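Local coordinates for amyloid-like protein 1 (Homo sapiens, PDB 3PMR) that probably binds heparin-like glycosaminoglycans and contributes to cell adhesion as a dimer, through the E2 domain of this amyloid precursor protein relative, at residues B[50-55]-B[73-78]. Sequence-based numbering, arbitrary orientation.
Sequences REWAMA and HFQSIL
Aromatic packing of W52 against F74 dominates this contact, through two CH-pi interactions. The CA of W52 lies 3.6 Å from the centroid of the F74 ring, almost straight above it. In return, the CB of F74 stands 3.7 Å from the centroid of the indole five-membered ring. Each ring thus lies over the root of the other side chain: the two planes are 17° from parallel but displaced, so that little of one ring sits over the other. The torsions fit this, CG of W52 being anti to its backbone N (chi1 -169°), which lays the indole along the flank of its helix, whereas CG of F74 is anti to its own carbonyl carbon. The opposite face of the phenyl ring is covered by ND1 of its neighbour H73.

Helices 26-56 and 64-119 form an antiparallel, coiled-coil-like pair in the E2 domain, and the local axes approach to 10.7 Å. No hydrogen bond links the two segments.

Aliphatic atoms add to the packing, A55 and E51 at the phenyl ring and L78 at the indole. The methyl CB of A55 meets CE2 of F74 at 3.6 Å. CB of E51 approaches CE1 of F74 at 3.9 Å. At the six-membered end of the indole, CD1 of L78 reaches CZ3 of W52 at 3.7 Å, L78 lying roughly perpendicular to W52.

A polar group borders the same end: NE2 of Q75 lies 3.5 Å from CH2 of W52, its amide plane turned 80° from the indole, while OE1 is hydrogen-bonded to R166 of the second subunit. H170 of that subunit stacks on W52, placing the contact at the dimer interface. Replacing W52 by an alanine would probably leave F74 CB, L78 CD1 and H170 of the second subunit without their shared aromatic partner.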
ATOM      1  N   ARG B  50     -11.587 -18.242 -17.117  1.00 23.30           N
ATOM      2  CA  ARG B  50     -11.370 -19.229 -18.165  1.00 35.96           C
ATOM      3  C   ARG B  50     -12.632 -20.079 -18.353  1.00 29.11           C
ATOM      4  O   ARG B  50     -13.048 -20.345 -19.476  1.00 31.53           O
ATOM      5  CB  ARG B  50     -10.183 -20.113 -17.778  1.00 36.60           C
ATOM      6  CG  ARG B  50      -9.778 -21.150 -18.803  1.00 62.36           C
ATOM      7  CD  ARG B  50      -8.601 -21.961 -18.273  1.00 83.36           C
ATOM      8  NE  ARG B  50      -7.436 -21.115 -18.023  1.00 96.86           N
ATOM      9  CZ  ARG B  50      -6.582 -20.714 -18.962  1.00101.80           C
ATOM     10  NH1 ARG B  50      -6.751 -21.085 -20.225  1.00 84.77           N
ATOM     11  NH2 ARG B  50      -5.562 -19.930 -18.639  1.00104.06           N
ATOM     12  N   GLU B  51     -13.235 -20.498 -17.242  1.00 25.56           N
ATOM     13  CA  GLU B  51     -14.448 -21.302 -17.279  1.00 29.24           C
ATOM     14  C   GLU B  51     -15.555 -20.480 -17.912  1.00 34.00           C
ATOM     15  O   GLU B  51     -16.315 -20.970 -18.743  1.00 34.90           O
ATOM     16  CB  GLU B  51     -14.856 -21.718 -15.864  1.00 25.53           C
ATOM     17  CG  GLU B  51     -14.095 -22.912 -15.323  1.00 41.64           C
ATOM     18  CD  GLU B  51     -14.405 -23.181 -13.865  1.00 50.96           C
ATOM     19  OE1 GLU B  51     -15.482 -22.749 -13.396  1.00 59.32           O
ATOM     20  OE2 GLU B  51     -13.579 -23.831 -13.189  1.00 52.44           O
ATOM     21  N   TRP B  52     -15.633 -19.217 -17.517  1.00 25.09           N
ATOM     22  CA  TRP B  52     -16.634 -18.312 -18.060  1.00 28.34           C
ATOM     23  C   TRP B  52     -16.491 -18.183 -19.585  1.00 25.32           C
ATOM     24  O   TRP B  52     -17.483 -18.227 -20.308  1.00 29.76           O
ATOM     25  CB  TRP B  52     -16.485 -16.944 -17.398  1.00 25.24           C
ATOM     26  CG  TRP B  52     -17.595 -15.997 -17.677  1.00 24.70           C
ATOM     27  CD1 TRP B  52     -18.767 -16.263 -18.326  1.00 30.86           C
ATOM     28  CD2 TRP B  52     -17.638 -14.616 -17.313  1.00 29.66           C
ATOM     29  NE1 TRP B  52     -19.539 -15.125 -18.393  1.00 28.65           N
ATOM     30  CE2 TRP B  52     -18.867 -14.100 -17.777  1.00 35.10           C
ATOM     31  CE3 TRP B  52     -16.754 -13.761 -16.631  1.00 24.21           C
ATOM     32  CZ2 TRP B  52     -19.234 -12.762 -17.592  1.00 31.85           C
ATOM     33  CZ3 TRP B  52     -17.121 -12.431 -16.446  1.00 28.42           C
ATOM     34  CH2 TRP B  52     -18.353 -11.945 -16.925  1.00 32.28           C
ATOM     35  N   ALA B  53     -15.266 -18.015 -20.072  1.00 27.23           N
ATOM     36  CA  ALA B  53     -15.040 -17.893 -21.510  1.00 29.57           C
ATOM     37  C   ALA B  53     -15.521 -19.159 -22.238  1.00 32.91           C
ATOM     38  O   ALA B  53     -16.263 -19.077 -23.217  1.00 40.42           O
ATOM     39  CB  ALA B  53     -13.553 -17.649 -21.792  1.00 31.92           C
ATOM     40  N   MET B  54     -15.096 -20.322 -21.748  1.00 27.92           N
ATOM     41  CA  MET B  54     -15.478 -21.616 -22.318  1.00 31.00           C
ATOM     42  C   MET B  54     -16.992 -21.744 -22.481  1.00 45.19           C
ATOM     43  O   MET B  54     -17.492 -22.068 -23.564  1.00 38.59           O
ATOM     44  CB  MET B  54     -14.979 -22.741 -21.411  1.00 39.34           C
ATOM     45  CG  MET B  54     -13.753 -23.472 -21.927  1.00 68.09           C
ATOM     46  SD  MET B  54     -12.815 -24.317 -20.628  1.00 94.21           S
ATOM     47  CE  MET B  54     -14.126 -25.120 -19.683  1.00 78.31           C
ATOM     48  N   ALA B  55     -17.720 -21.483 -21.400  1.00 28.61           N
ATOM     49  CA  ALA B  55     -19.174 -21.573 -21.408  1.00 35.36           C
ATOM     50  C   ALA B  55     -19.799 -20.511 -22.314  1.00 40.25           C
ATOM     51  O   ALA B  55     -20.761 -20.783 -23.032  1.00 40.91           O
ATOM     52  CB  ALA B  55     -19.708 -21.434 -19.981  1.00 34.77           C
ATOM     53  N   HIS B  73     -24.925 -17.500 -13.449  1.00 24.18           N
ATOM     54  CA  HIS B  73     -24.017 -18.405 -12.786  1.00 30.52           C
ATOM     55  C   HIS B  73     -22.624 -17.828 -12.520  1.00 36.27           C
ATOM     56  O   HIS B  73     -22.107 -17.950 -11.407  1.00 28.80           O
ATOM     57  CB  HIS B  73     -23.894 -19.687 -13.603  1.00 29.01           C
ATOM     58  CG  HIS B  73     -22.925 -20.678 -13.035  1.00 35.96           C
ATOM     59  ND1 HIS B  73     -21.671 -20.886 -13.569  1.00 35.63           N
ATOM     60  CD2 HIS B  73     -23.028 -21.531 -11.987  1.00 40.02           C
ATOM     61  CE1 HIS B  73     -21.047 -21.824 -12.880  1.00 44.41           C
ATOM     62  NE2 HIS B  73     -21.850 -22.231 -11.913  1.00 38.39           N
ATOM     63  N   PHE B  74     -22.024 -17.197 -13.526  1.00 29.49           N
ATOM     64  CA  PHE B  74     -20.683 -16.635 -13.371  1.00 31.83           C
ATOM     65  C   PHE B  74     -20.654 -15.324 -12.596  1.00 32.71           C
ATOM     66  O   PHE B  74     -19.714 -15.073 -11.848  1.00 26.80           O
ATOM     67  CB  PHE B  74     -20.008 -16.502 -14.756  1.00 26.58           C
ATOM     68  CG  PHE B  74     -19.602 -17.836 -15.331  1.00 29.82           C
ATOM     69  CD1 PHE B  74     -18.536 -18.545 -14.778  1.00 28.05           C
ATOM     70  CD2 PHE B  74     -20.347 -18.435 -16.348  1.00 36.20           C
ATOM     71  CE1 PHE B  74     -18.238 -19.829 -15.210  1.00 30.87           C
ATOM     72  CE2 PHE B  74     -20.056 -19.727 -16.791  1.00 28.25           C
ATOM     73  CZ  PHE B  74     -18.993 -20.424 -16.224  1.00 35.39           C
ATOM     74  N   GLN B  75     -21.681 -14.495 -12.770  1.00 26.10           N
ATOM     75  CA  GLN B  75     -21.749 -13.226 -12.043  1.00 29.33           C
ATOM     76  C   GLN B  75     -21.807 -13.546 -10.566  1.00 36.21           C
ATOM     77  O   GLN B  75     -21.202 -12.870  -9.734  1.00 30.73           O
ATOM     78  CB  GLN B  75     -23.010 -12.439 -12.406  1.00 31.87           C
ATOM     79  CG  GLN B  75     -23.010 -11.857 -13.824  1.00 41.48           C
ATOM     80  CD  GLN B  75     -21.849 -10.886 -14.060  1.00 40.63           C
ATOM     81  OE1 GLN B  75     -21.498 -10.116 -13.168  1.00 37.75           O
ATOM     82  NE2 GLN B  75     -21.264 -10.905 -15.269  1.00 47.90           N
ATOM     83  N   SER B  76     -22.571 -14.580 -10.248  1.00 31.67           N
ATOM     84  CA  SER B  76     -22.706 -14.982  -8.876  1.00 28.35           C
ATOM     85  C   SER B  76     -21.433 -15.538  -8.291  1.00 32.12           C
ATOM     86  O   SER B  76     -21.128 -15.285  -7.126  1.00 27.95           O
ATOM     87  CB  SER B  76     -23.793 -16.021  -8.720  1.00 32.52           C
ATOM     88  OG  SER B  76     -23.785 -16.476  -7.381  1.00 73.19           O
ATOM     89  N   ILE B  77     -20.712 -16.335  -9.072  1.00 24.21           N
ATOM     90  CA  ILE B  77     -19.466 -16.902  -8.576  1.00 25.44           C
ATOM     91  C   ILE B  77     -18.470 -15.778  -8.317  1.00 28.54           C
ATOM     92  O   ILE B  77     -17.739 -15.805  -7.334  1.00 26.64           O
ATOM     93  CB  ILE B  77     -18.842 -17.887  -9.580  1.00 32.44           C
ATOM     94  CG1 ILE B  77     -19.656 -19.184  -9.615  1.00 37.39           C
ATOM     95  CG2 ILE B  77     -17.408 -18.203  -9.184  1.00 30.20           C
ATOM     96  CD1 ILE B  77     -19.134 -20.199 -10.626  1.00 43.50           C
ATOM     97  N   LEU B  78     -18.450 -14.785  -9.198  1.00 22.05           N
ATOM     98  CA  LEU B  78     -17.530 -13.667  -9.036  1.00 29.62           C
ATOM     99  C   LEU B  78     -17.946 -12.791  -7.849  1.00 27.78           C
ATOM    100  O   LEU B  78     -17.112 -12.149  -7.223  1.00 30.31           O
ATOM    101  CB  LEU B  78     -17.471 -12.828 -10.310  1.00 26.10           C
ATOM    102  CG  LEU B  78     -16.730 -13.463 -11.499  1.00 32.94           C
ATOM    103  CD1 LEU B  78     -16.937 -12.590 -12.741  1.00 28.70           C
ATOM    104  CD2 LEU B  78     -15.251 -13.620 -11.180  1.00 23.73           C
TER